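Local coordinates for bartonella effector protein (Bep) substrate of VirB T4SS (Bartonella rochalimae ATCC BAA-1498, PDB 4YK1), which probably transfers AMP from ATP to target proteins, and is seen here as its BID domain, which marks it as a type IV secretion substrate, at residues K95-K98 with Y99-E103. Numbering follows the deposited sequence.
Sequences KSQK and YKISE
S96 N-caps the helix 97-140: its OG accepts from Y99 N at 3.1 Å, the N-H pointing at the oxygen with an angle of 158°. A chi1 of 66° brings OG to that N-H, and the hydroxyl in turn donates a hydrogen bond to R89 O. Regular i to i+4 backbone bonds follow at once, from K100 N to S96 O, I101 N to Q97 O and S102 N to K98 O.

Two lysine ammonium groups add polar contacts. K95, extended beyond CG, forms a salt bridge with E103, NZ to OE2 2.9 Å, entering on the syn side of the carboxylate; the second bond, to OE1, is weak. K100 bends at its last torsion (chi4 86°), which swings NZ back to hydrogen-bond K95 O at 3.2 Å, above the carbonyl plane rather than on a lone pair.

K95 CG meets the Y99 ring obliquely, 3.8 Å from Y99 CD1. Separately, E103 OE2 lies at the edge of the Y99 ring, in its plane.

In this four-helix bundle topped with a hook, the contact lies about 27 Å from the chain centre (centre to centre), where hairpin strand 94-95 runs into helix 97-140, with Y99 against K90 of strand 90-91 and L86 of the preceding loop.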
loop_
_atom_site.group_PDB
_atom_site.type_symbol
_atom_site.label_atom_id
_atom_site.label_comp_id
_atom_site.label_asym_id
_atom_site.label_seq_id
_atom_site.Cartn_x
_atom_site.Cartn_y
_atom_site.Cartn_z
ATOM N N LYS A 95 -17.447 -2.068 27.244
ATOM C CA LYS A 95 -16.935 -2.850 26.133
ATOM C C LYS A 95 -16.693 -4.287 26.551
ATOM O O LYS A 95 -16.198 -4.539 27.646
ATOM C CB LYS A 95 -15.626 -2.231 25.606
ATOM C CG LYS A 95 -15.804 -0.833 25.026
ATOM C CD LYS A 95 -14.465 -0.132 24.815
ATOM C CE LYS A 95 -14.673 1.247 24.203
ATOM N NZ LYS A 95 -13.390 2.015 24.188
ATOM N N SER A 96 -17.032 -5.233 25.683
ATOM C CA SER A 96 -16.602 -6.608 25.897
ATOM C C SER A 96 -15.096 -6.717 25.671
ATOM O O SER A 96 -14.472 -5.834 25.081
ATOM C CB SER A 96 -17.325 -7.567 24.958
ATOM O OG SER A 96 -16.926 -7.298 23.622
ATOM N N GLN A 97 -14.520 -7.815 26.139
ATOM C CA GLN A 97 -13.123 -8.109 25.894
ATOM C C GLN A 97 -12.869 -8.213 24.394
ATOM O O GLN A 97 -11.851 -7.751 23.896
ATOM C CB GLN A 97 -12.726 -9.419 26.603
ATOM C CG GLN A 97 -11.248 -9.520 26.915
ATOM C CD GLN A 97 -10.749 -8.330 27.720
ATOM O OE1 GLN A 97 -11.396 -7.892 28.676
ATOM N NE2 GLN A 97 -9.604 -7.789 27.323
ATOM N N LYS A 98 -13.802 -8.828 23.676
ATOM C CA LYS A 98 -13.676 -8.984 22.230
ATOM C C LYS A 98 -13.586 -7.633 21.530
ATOM O O LYS A 98 -12.782 -7.456 20.605
ATOM C CB LYS A 98 -14.857 -9.786 21.684
ATOM C CG LYS A 98 -14.742 -10.162 20.220
ATOM C CD LYS A 98 -15.850 -11.140 19.852
ATOM C CE LYS A 98 -16.056 -11.256 18.347
ATOM N NZ LYS A 98 -17.307 -12.033 18.038
ATOM N N TYR A 99 -14.409 -6.687 21.974
ATOM C CA TYR A 99 -14.400 -5.332 21.422
ATOM C C TYR A 99 -13.046 -4.674 21.683
ATOM O O TYR A 99 -12.462 -4.046 20.796
ATOM C CB TYR A 99 -15.527 -4.474 22.021
ATOM C CG TYR A 99 -15.719 -3.158 21.279
ATOM C CD1 TYR A 99 -14.897 -2.057 21.542
ATOM C CD2 TYR A 99 -16.709 -3.025 20.310
ATOM C CE1 TYR A 99 -15.045 -0.842 20.849
ATOM C CE2 TYR A 99 -16.882 -1.824 19.623
ATOM C CZ TYR A 99 -16.049 -0.741 19.891
ATOM O OH TYR A 99 -16.223 0.423 19.185
ATOM N N LYS A 100 -12.538 -4.820 22.902
ATOM C CA LYS A 100 -11.226 -4.258 23.234
ATOM C C LYS A 100 -10.107 -4.883 22.403
ATOM O O LYS A 100 -9.137 -4.209 22.061
ATOM C CB LYS A 100 -10.935 -4.423 24.734
ATOM C CG LYS A 100 -11.895 -3.633 25.645
ATOM C CD LYS A 100 -11.315 -3.545 27.063
ATOM C CE LYS A 100 -12.341 -3.110 28.092
ATOM N NZ LYS A 100 -13.143 -4.251 28.624
ATOM N N ILE A 101 -10.257 -6.158 22.052
ATOM C CA ILE A 101 -9.269 -6.839 21.219
ATOM C C ILE A 101 -9.325 -6.289 19.793
ATOM O O ILE A 101 -8.292 -6.148 19.140
ATOM C CB ILE A 101 -9.482 -8.371 21.253
ATOM C CG1 ILE A 101 -9.038 -8.923 22.606
ATOM C CG2 ILE A 101 -8.693 -9.083 20.132
ATOM C CD1 ILE A 101 -9.513 -10.354 22.878
ATOM N N SER A 102 -10.525 -5.986 19.304
ATOM C CA SER A 102 -10.659 -5.310 18.009
ATOM C C SER A 102 -9.936 -3.955 18.032
ATOM O O SER A 102 -9.260 -3.596 17.069
ATOM C CB SER A 102 -12.137 -5.108 17.627
ATOM O OG SER A 102 -12.779 -6.345 17.339
ATOM N N GLU A 103 -10.062 -3.206 19.125
ATOM C CA GLU A 103 -9.373 -1.908 19.220
ATOM C C GLU A 103 -7.860 -2.100 19.195
ATOM O O GLU A 103 -7.144 -1.318 18.585
ATOM C CB GLU A 103 -9.779 -1.149 20.487
ATOM C CG GLU A 103 -11.241 -0.647 20.477
ATOM C CD GLU A 103 -11.591 0.123 21.748
ATOM O OE1 GLU A 103 -11.329 -0.408 22.837
ATOM O OE2 GLU A 103 -12.114 1.254 21.658
#